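Local coordinates for protein (hdlp (histone deacetylase-like protein)) (Aquifex aeolicus, PDB 1C3P) that probably acts as a zinc-dependent deacetylase of the histone deacetylase family and may take part in acetoin breakdown, at residues P147-R161 against G174-F186. Residues are numbered along the deposited sequence; the frame is centred on the assembly and turned at random.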
ATOM      1  N   PRO A 147       6.881   3.555  -4.230  1.00 14.28           N
ATOM      2  CA  PRO A 147       6.876   2.537  -5.290  1.00 13.51           C
ATOM      3  C   PRO A 147       7.638   3.027  -6.557  1.00 18.86           C
ATOM      4  O   PRO A 147       8.383   2.256  -7.186  1.00 16.24           O
ATOM      5  CB  PRO A 147       5.389   2.340  -5.565  1.00 14.44           C
ATOM      6  CG  PRO A 147       4.786   2.537  -4.164  1.00 12.32           C
ATOM      7  CD  PRO A 147       5.503   3.846  -3.788  1.00  7.62           C
ATOM      8  N   ALA A 148       7.465   4.301  -6.928  1.00 15.01           N
ATOM      9  CA  ALA A 148       8.142   4.830  -8.128  1.00 15.58           C
ATOM     10  C   ALA A 148       9.645   4.960  -7.904  1.00 14.94           C
ATOM     11  O   ALA A 148      10.435   4.699  -8.809  1.00 14.69           O
ATOM     12  CB  ALA A 148       7.547   6.184  -8.543  1.00 12.93           C
ATOM     13  N   VAL A 149      10.041   5.359  -6.703  1.00 12.49           N
ATOM     14  CA  VAL A 149      11.456   5.453  -6.369  1.00 15.31           C
ATOM     15  C   VAL A 149      12.022   4.045  -6.486  1.00 20.14           C
ATOM     16  O   VAL A 149      13.078   3.834  -7.098  1.00 17.32           O
ATOM     17  CB  VAL A 149      11.664   5.972  -4.933  1.00 14.77           C
ATOM     18  CG1 VAL A 149      13.127   5.792  -4.479  1.00 14.68           C
ATOM     19  CG2 VAL A 149      11.284   7.437  -4.869  1.00 12.50           C
ATOM     20  N   GLY A 150      11.304   3.078  -5.920  1.00 15.45           N
ATOM     21  CA  GLY A 150      11.769   1.699  -5.959  1.00 20.96           C
ATOM     22  C   GLY A 150      11.892   1.105  -7.350  1.00 24.16           C
ATOM     23  O   GLY A 150      12.855   0.387  -7.655  1.00 19.50           O
ATOM     24  N   ILE A 151      10.906   1.378  -8.196  1.00 16.67           N
ATOM     25  CA  ILE A 151      10.922   0.868  -9.563  1.00 19.56           C
ATOM     26  C   ILE A 151      12.064   1.512 -10.350  1.00 22.66           C
ATOM     27  O   ILE A 151      12.733   0.836 -11.125  1.00 20.08           O
ATOM     28  CB  ILE A 151       9.564   1.113 -10.239  1.00 16.46           C
ATOM     29  CG1 ILE A 151       8.510   0.192  -9.598  1.00 12.31           C
ATOM     30  CG2 ILE A 151       9.661   0.887 -11.763  1.00 17.93           C
ATOM     31  CD1 ILE A 151       7.080   0.528 -10.004  1.00 18.71           C
ATOM     32  N   GLU A 152      12.297   2.808 -10.152  1.00 19.71           N
ATOM     33  CA  GLU A 152      13.386   3.481 -10.852  1.00 13.85           C
ATOM     34  C   GLU A 152      14.707   2.966 -10.314  1.00 16.85           C
ATOM     35  O   GLU A 152      15.708   2.899 -11.027  1.00 19.25           O
ATOM     36  CB  GLU A 152      13.296   4.995 -10.668  1.00 20.21           C
ATOM     37  CG  GLU A 152      12.158   5.604 -11.462  1.00 22.16           C
ATOM     38  CD  GLU A 152      12.386   5.532 -12.960  1.00 26.94           C
ATOM     39  OE1 GLU A 152      11.446   5.848 -13.707  1.00 25.03           O
ATOM     40  OE2 GLU A 152      13.503   5.176 -13.390  1.00 24.95           O
ATOM     41  N   TYR A 153      14.708   2.569  -9.044  1.00 14.74           N
ATOM     42  CA  TYR A 153      15.924   2.018  -8.451  1.00 17.71           C
ATOM     43  C   TYR A 153      16.259   0.736  -9.228  1.00 20.00           C
ATOM     44  O   TYR A 153      17.413   0.493  -9.600  1.00 19.61           O
ATOM     45  CB  TYR A 153      15.676   1.702  -6.963  1.00 13.26           C
ATOM     46  CG  TYR A 153      16.817   0.981  -6.283  1.00 16.36           C
ATOM     47  CD1 TYR A 153      17.896   1.676  -5.724  1.00 18.41           C
ATOM     48  CD2 TYR A 153      16.820  -0.408  -6.217  1.00 21.16           C
ATOM     49  CE1 TYR A 153      18.954   0.976  -5.108  1.00 21.03           C
ATOM     50  CE2 TYR A 153      17.850  -1.103  -5.615  1.00 19.76           C
ATOM     51  CZ  TYR A 153      18.907  -0.424  -5.061  1.00 25.97           C
ATOM     52  OH  TYR A 153      19.888  -1.172  -4.450  1.00 23.15           O
ATOM     53  N   LEU A 154      15.242  -0.080  -9.486  1.00 17.78           N
ATOM     54  CA  LEU A 154      15.438  -1.332 -10.219  1.00 17.26           C
ATOM     55  C   LEU A 154      15.838  -1.064 -11.682  1.00 19.69           C
ATOM     56  O   LEU A 154      16.698  -1.760 -12.240  1.00 22.91           O
ATOM     57  CB  LEU A 154      14.160  -2.180 -10.150  1.00 20.44           C
ATOM     58  CG  LEU A 154      13.880  -2.845  -8.791  1.00 19.57           C
ATOM     59  CD1 LEU A 154      12.433  -3.352  -8.724  1.00 22.48           C
ATOM     60  CD2 LEU A 154      14.891  -4.004  -8.585  1.00 20.84           C
ATOM     61  N   ARG A 155      15.222  -0.067 -12.314  1.00 20.88           N
ATOM     62  CA  ARG A 155      15.591   0.243 -13.698  1.00 22.64           C
ATOM     63  C   ARG A 155      17.071   0.608 -13.761  1.00 28.00           C
ATOM     64  O   ARG A 155      17.783   0.184 -14.678  1.00 28.05           O
ATOM     65  CB  ARG A 155      14.729   1.387 -14.259  1.00 25.69           C
ATOM     66  CG  ARG A 155      13.225   1.041 -14.289  1.00 27.64           C
ATOM     67  CD  ARG A 155      12.350   2.191 -14.770  1.00 25.67           C
ATOM     68  NE  ARG A 155      12.302   2.283 -16.222  1.00 30.88           N
ATOM     69  CZ  ARG A 155      11.691   3.254 -16.888  1.00 36.28           C
ATOM     70  NH1 ARG A 155      11.076   4.231 -16.226  1.00 26.96           N
ATOM     71  NH2 ARG A 155      11.660   3.222 -18.216  1.00 27.33           N
ATOM     72  N   LYS A 156      17.551   1.373 -12.784  1.00 23.53           N
ATOM     73  CA  LYS A 156      18.960   1.753 -12.793  1.00 26.79           C
ATOM     74  C   LYS A 156      19.864   0.529 -12.633  1.00 26.40           C
ATOM     75  O   LYS A 156      21.000   0.521 -13.120  1.00 26.19           O
ATOM     76  CB  LYS A 156      19.260   2.796 -11.708  1.00 26.01           C
ATOM     77  CG  LYS A 156      20.704   3.312 -11.764  1.00 29.70           C
ATOM     78  CD  LYS A 156      20.920   4.530 -10.894  1.00 28.77           C
ATOM     79  CE  LYS A 156      20.112   5.723 -11.403  1.00 39.79           C
ATOM     80  NZ  LYS A 156      20.509   6.141 -12.788  1.00 36.33           N
ATOM     81  N   LYS A 157      19.357  -0.496 -11.952  1.00 22.50           N
ATOM     82  CA  LYS A 157      20.097  -1.745 -11.751  1.00 21.12           C
ATOM     83  C   LYS A 157      20.092  -2.607 -13.019  1.00 22.98           C
ATOM     84  O   LYS A 157      20.775  -3.629 -13.080  1.00 27.77           O
ATOM     85  CB  LYS A 157      19.509  -2.566 -10.591  1.00 28.95           C
ATOM     86  CG  LYS A 157      19.769  -2.013  -9.188  1.00 25.94           C
ATOM     87  CD  LYS A 157      21.253  -1.930  -8.880  1.00 35.16           C
ATOM     88  CE  LYS A 157      21.500  -1.367  -7.480  1.00 39.24           C
ATOM     89  NZ  LYS A 157      22.951  -1.121  -7.216  1.00 40.01           N
ATOM     90  N   GLY A 158      19.321  -2.203 -14.022  1.00 26.49           N
ATOM     91  CA  GLY A 158      19.278  -2.953 -15.268  1.00 24.82           C
ATOM     92  C   GLY A 158      18.031  -3.778 -15.535  1.00 33.13           C
ATOM     93  O   GLY A 158      17.942  -4.475 -16.551  1.00 27.21           O
ATOM     94  N   PHE A 159      17.057  -3.734 -14.635  1.00 27.47           N
ATOM     95  CA  PHE A 159      15.843  -4.493 -14.892  1.00 24.15           C
ATOM     96  C   PHE A 159      15.060  -3.790 -15.990  1.00 28.02           C
ATOM     97  O   PHE A 159      14.924  -2.572 -15.966  1.00 21.14           O
ATOM     98  CB  PHE A 159      14.998  -4.626 -13.625  1.00 27.53           C
ATOM     99  CG  PHE A 159      15.572  -5.586 -12.621  1.00 27.26           C
ATOM    100  CD1 PHE A 159      16.542  -5.176 -11.706  1.00 28.12           C
ATOM    101  CD2 PHE A 159      15.193  -6.920 -12.643  1.00 21.10           C
ATOM    102  CE1 PHE A 159      17.123  -6.100 -10.829  1.00 26.24           C
ATOM    103  CE2 PHE A 159      15.764  -7.855 -11.777  1.00 26.07           C
ATOM    104  CZ  PHE A 159      16.729  -7.449 -10.870  1.00 23.91           C
ATOM    105  N   LYS A 160      14.551  -4.558 -16.947  1.00 24.79           N
ATOM    106  CA  LYS A 160      13.802  -4.005 -18.073  1.00 24.26           C
ATOM    107  C   LYS A 160      12.345  -4.439 -18.155  1.00 21.12           C
ATOM    108  O   LYS A 160      11.608  -4.016 -19.054  1.00 22.43           O
ATOM    109  CB  LYS A 160      14.532  -4.365 -19.372  1.00 22.86           C
ATOM    110  CG  LYS A 160      15.897  -3.700 -19.477  1.00 43.16           C
ATOM    111  CD  LYS A 160      16.807  -4.335 -20.530  1.00 54.05           C
ATOM    112  CE  LYS A 160      16.180  -4.390 -21.915  1.00 62.87           C
ATOM    113  NZ  LYS A 160      15.048  -5.360 -21.984  1.00 68.11           N
ATOM    114  N   ARG A 161      11.928  -5.299 -17.234  1.00 19.68           N
ATOM    115  CA  ARG A 161      10.540  -5.762 -17.200  1.00 20.84           C
ATOM    116  C   ARG A 161      10.124  -5.847 -15.743  1.00 18.98           C
ATOM    117  O   ARG A 161      10.304  -6.869 -15.082  1.00 23.57           O
ATOM    118  CB  ARG A 161      10.384  -7.139 -17.858  1.00 26.02           C
ATOM    119  CG  ARG A 161      10.663  -7.170 -19.363  1.00 28.47           C
ATOM    120  CD  ARG A 161      10.275  -8.526 -19.950  1.00 30.38           C
ATOM    121  NE  ARG A 161      10.992  -9.645 -19.341  1.00 32.99           N
ATOM    122  CZ  ARG A 161      12.271  -9.947 -19.564  1.00 40.49           C
ATOM    123  NH1 ARG A 161      13.001  -9.214 -20.396  1.00 31.49           N
ATOM    124  NH2 ARG A 161      12.827 -10.982 -18.945  1.00 38.54           N
ATOM    125  N   GLY A 174      -0.469   8.022  -8.818  1.00 15.58           N
ATOM    126  CA  GLY A 174       0.898   8.495  -8.871  1.00 13.97           C
ATOM    127  C   GLY A 174       1.760   7.501  -9.639  1.00 18.44           C
ATOM    128  O   GLY A 174       2.509   7.896 -10.529  1.00 15.48           O
ATOM    129  N   VAL A 175       1.677   6.215  -9.299  1.00 16.84           N
ATOM    130  CA  VAL A 175       2.460   5.190 -10.002  1.00 16.54           C
ATOM    131  C   VAL A 175       2.035   5.090 -11.484  1.00 19.21           C
ATOM    132  O   VAL A 175       2.870   4.915 -12.378  1.00 17.75           O
ATOM    133  CB  VAL A 175       2.292   3.806  -9.310  1.00 15.88           C
ATOM    134  CG1 VAL A 175       3.213   2.746  -9.974  1.00 15.35           C
ATOM    135  CG2 VAL A 175       2.617   3.939  -7.820  1.00 15.62           C
ATOM    136  N   GLN A 176       0.737   5.193 -11.750  1.00 17.74           N
ATOM    137  CA  GLN A 176       0.270   5.119 -13.137  1.00 15.66           C
ATOM    138  C   GLN A 176       0.925   6.191 -14.000  1.00 16.33           C
ATOM    139  O   GLN A 176       1.461   5.912 -15.071  1.00 17.46           O
ATOM    140  CB  GLN A 176      -1.250   5.291 -13.215  1.00 16.64           C
ATOM    141  CG  GLN A 176      -1.759   5.343 -14.650  1.00 17.00           C
ATOM    142  CD  GLN A 176      -3.256   5.345 -14.747  1.00 21.52           C
ATOM    143  OE1 GLN A 176      -3.915   4.424 -14.259  1.00 21.72           O
ATOM    144  NE2 GLN A 176      -3.817   6.378 -15.392  1.00 20.30           N
ATOM    145  N   GLU A 177       0.877   7.428 -13.529  1.00 22.24           N
ATOM    146  CA  GLU A 177       1.465   8.530 -14.285  1.00 19.67           C
ATOM    147  C   GLU A 177       2.955   8.328 -14.502  1.00 20.42           C
ATOM    148  O   GLU A 177       3.487   8.557 -15.594  1.00 17.05           O
ATOM    149  CB  GLU A 177       1.228   9.840 -13.538  1.00 15.55           C
ATOM    150  CG  GLU A 177       1.758  11.072 -14.275  1.00 20.24           C
ATOM    151  CD  GLU A 177       1.404  12.357 -13.553  1.00 27.00           C
ATOM    152  OE1 GLU A 177       2.279  12.944 -12.877  1.00 30.23           O
ATOM    153  OE2 GLU A 177       0.228  12.762 -13.641  1.00 26.89           O
ATOM    154  N   ALA A 178       3.628   7.876 -13.453  1.00 19.67           N
ATOM    155  CA  ALA A 178       5.071   7.660 -13.500  1.00 18.18           C
ATOM    156  C   ALA A 178       5.568   6.715 -14.600  1.00 17.56           C
ATOM    157  O   ALA A 178       6.655   6.905 -15.158  1.00 17.72           O
ATOM    158  CB  ALA A 178       5.553   7.171 -12.140  1.00 12.76           C
ATOM    159  N   PHE A 179       4.776   5.701 -14.921  1.00 18.82           N
ATOM    160  CA  PHE A 179       5.188   4.720 -15.916  1.00 20.26           C
ATOM    161  C   PHE A 179       4.221   4.546 -17.061  1.00 18.52           C
ATOM    162  O   PHE A 179       4.298   3.562 -17.805  1.00 20.21           O
ATOM    163  CB  PHE A 179       5.397   3.390 -15.208  1.00 13.17           C
ATOM    164  CG  PHE A 179       6.346   3.499 -14.070  1.00 16.28           C
ATOM    165  CD1 PHE A 179       5.887   3.504 -12.750  1.00 13.77           C
ATOM    166  CD2 PHE A 179       7.697   3.726 -14.316  1.00 15.57           C
ATOM    167  CE1 PHE A 179       6.772   3.742 -11.685  1.00 20.03           C
ATOM    168  CE2 PHE A 179       8.587   3.967 -13.259  1.00 20.30           C
ATOM    169  CZ  PHE A 179       8.117   3.975 -11.941  1.00 19.51           C
ATOM    170  N   TYR A 180       3.339   5.523 -17.212  1.00 18.33           N
ATOM    171  CA  TYR A 180       2.310   5.486 -18.231  1.00 19.93           C
ATOM    172  C   TYR A 180       2.879   5.389 -19.642  1.00 22.61           C
ATOM    173  O   TYR A 180       2.294   4.747 -20.524  1.00 23.44           O
ATOM    174  CB  TYR A 180       1.454   6.745 -18.130  1.00 20.97           C
ATOM    175  CG  TYR A 180       0.049   6.519 -18.592  1.00 19.80           C
ATOM    176  CD1 TYR A 180      -0.512   7.302 -19.594  1.00 23.87           C
ATOM    177  CD2 TYR A 180      -0.745   5.528 -17.988  1.00 19.02           C
ATOM    178  CE1 TYR A 180      -1.821   7.118 -19.988  1.00 21.32           C
ATOM    179  CE2 TYR A 180      -2.056   5.332 -18.373  1.00 26.84           C
ATOM    180  CZ  TYR A 180      -2.590   6.136 -19.377  1.00 30.54           C
ATOM    181  OH  TYR A 180      -3.886   5.963 -19.766  1.00 22.81           O
ATOM    182  N   ASP A 181       4.027   6.033 -19.818  1.00 22.27           N
ATOM    183  CA  ASP A 181       4.760   6.134 -21.078  1.00 33.84           C
ATOM    184  C   ASP A 181       5.741   5.010 -21.463  1.00 30.21           C
ATOM    185  O   ASP A 181       6.272   4.997 -22.580  1.00 27.84           O
ATOM    186  CB  ASP A 181       5.488   7.493 -21.056  1.00 41.74           C
ATOM    187  CG  ASP A 181       6.842   7.457 -21.714  1.00 57.71           C
ATOM    188  OD1 ASP A 181       7.698   6.660 -21.274  1.00 61.40           O
ATOM    189  OD2 ASP A 181       7.063   8.242 -22.660  1.00 65.77           O
ATOM    190  N   THR A 182       5.987   4.063 -20.570  1.00 27.53           N
ATOM    191  CA  THR A 182       6.947   3.018 -20.894  1.00 21.19           C
ATOM    192  C   THR A 182       6.430   1.593 -20.895  1.00 25.02           C
ATOM    193  O   THR A 182       5.485   1.263 -20.193  1.00 23.56           O
ATOM    194  CB  THR A 182       8.179   3.085 -19.943  1.00 26.55           C
ATOM    195  OG1 THR A 182       9.090   2.035 -20.266  1.00 25.62           O
ATOM    196  CG2 THR A 182       7.757   2.924 -18.483  1.00 21.67           C
ATOM    197  N   ASP A 183       7.077   0.745 -21.681  1.00 19.66           N
ATOM    198  CA  ASP A 183       6.701  -0.655 -21.757  1.00 21.52           C
ATOM    199  C   ASP A 183       7.648  -1.478 -20.887  1.00 16.66           C
ATOM    200  O   ASP A 183       7.592  -2.703 -20.877  1.00 23.37           O
ATOM    201  CB  ASP A 183       6.746  -1.133 -23.218  1.00 28.52           C
ATOM    202  CG  ASP A 183       8.149  -1.111 -23.800  1.00 32.30           C
ATOM    203  OD1 ASP A 183       8.881  -0.132 -23.555  1.00 30.99           O
ATOM    204  OD2 ASP A 183       8.515  -2.067 -24.520  1.00 48.65           O
ATOM    205  N   GLN A 184       8.523  -0.798 -20.148  1.00 21.95           N
ATOM    206  CA  GLN A 184       9.451  -1.500 -19.274  1.00 17.65           C
ATOM    207  C   GLN A 184       8.811  -1.763 -17.915  1.00 18.54           C
ATOM    208  O   GLN A 184       9.267  -2.603 -17.140  1.00 18.11           O
ATOM    209  CB  GLN A 184      10.734  -0.710 -19.092  1.00 21.36           C
ATOM    210  CG  GLN A 184      11.496  -0.489 -20.385  1.00 27.38           C
ATOM    211  CD  GLN A 184      12.916  -0.036 -20.151  1.00 31.96           C
ATOM    212  OE1 GLN A 184      13.164   0.927 -19.435  1.00 29.90           O
ATOM    213  NE2 GLN A 184      13.860  -0.730 -20.764  1.00 31.84           N
ATOM    214  N   VAL A 185       7.758  -1.019 -17.626  1.00 19.18           N
ATOM    215  CA  VAL A 185       7.054  -1.205 -16.373  1.00 21.57           C
ATOM    216  C   VAL A 185       5.600  -1.463 -16.715  1.00 16.91           C
ATOM    217  O   VAL A 185       5.057  -0.843 -17.630  1.00 20.79           O
ATOM    218  CB  VAL A 185       7.167   0.051 -15.478  1.00 22.64           C
ATOM    219  CG1 VAL A 185       6.489  -0.207 -14.116  1.00 16.26           C
ATOM    220  CG2 VAL A 185       8.643   0.413 -15.287  1.00 16.77           C
ATOM    221  N   PHE A 186       4.986  -2.399 -15.999  1.00 18.73           N
ATOM    222  CA  PHE A 186       3.584  -2.726 -16.199  1.00 16.22           C
ATOM    223  C   PHE A 186       2.937  -2.515 -14.845  1.00 17.16           C
ATOM    224  O   PHE A 186       3.422  -3.030 -13.849  1.00 19.37           O
ATOM    225  CB  PHE A 186       3.406  -4.196 -16.632  1.00 16.83           C
ATOM    226  CG  PHE A 186       1.997  -4.529 -17.031  1.00 17.96           C
ATOM    227  CD1 PHE A 186       1.687  -4.828 -18.352  1.00 23.24           C
ATOM    228  CD2 PHE A 186       0.962  -4.483 -16.099  1.00 15.41           C
ATOM    229  CE1 PHE A 186       0.370  -5.073 -18.739  1.00 18.99           C
ATOM    230  CE2 PHE A 186      -0.353  -4.729 -16.476  1.00 24.05           C
ATOM    231  CZ  PHE A 186      -0.646  -5.025 -17.808  1.00 22.93           C
TER
HETATM  232  O   HOH W   1       9.080   7.549 -13.767  1.00 35.10           O
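Phe179 pushes its ring as a knob between Ala148, Ile151, Glu152 and Arg155 of the neighbouring helix. Ile151 packs closely: its CG2 lies 3.5 Å from Phe179 CZ, while its CD1 reaches CE1 of the same ring. With CG2 anti to the backbone N and CG1 beside it, both branches of Ile151 lie on the ring. At the ring's edge, near its plane, stand Ala148 CA, Glu152 OE1 and Arg155 NH1; the edge meets both backbone carbon and a charged pair. That pair is joined within its own helix, Arg155 NH1 meeting Glu152 OE1 at 3.0 Å in a salt bridge whose hydrogen bond is bent and weak. A water gives one hydrogen to Glu152 OE1 and the other to Ala178 O, tying the carboxylate to the facing helix.

The Arg155 chain bends at chi3 (82°), and NH2, the other arm of its guanidinium, donates to Gln184 OE1 at 3.0 Å, nearly straight (171°) and on a lone pair in the carbonyl plane. Val185 CG2 sits over one guanidinium face and touches Ile151 CG2 at 3.7 Å. Behind Gln184, an ST turn, with Thr182 OG1 accepting from Gln184 N at 2.9 Å, shapes the approach to the strand. Deeper in, Pro147 CB packs on Val175 CG2, and both side chains rest on Tyr164 of strand 162-166.

The helices run roughly parallel, 33° apart. Helix 146-156 leads from strand 122-125 into 162-166, and helix 173-179 links 162-166 to 185-192 after a loop carrying zinc ligands Asp168 and His170, metal-free here: successive beta-alpha-beta crossovers of the arginase-like histone deacetylase fold.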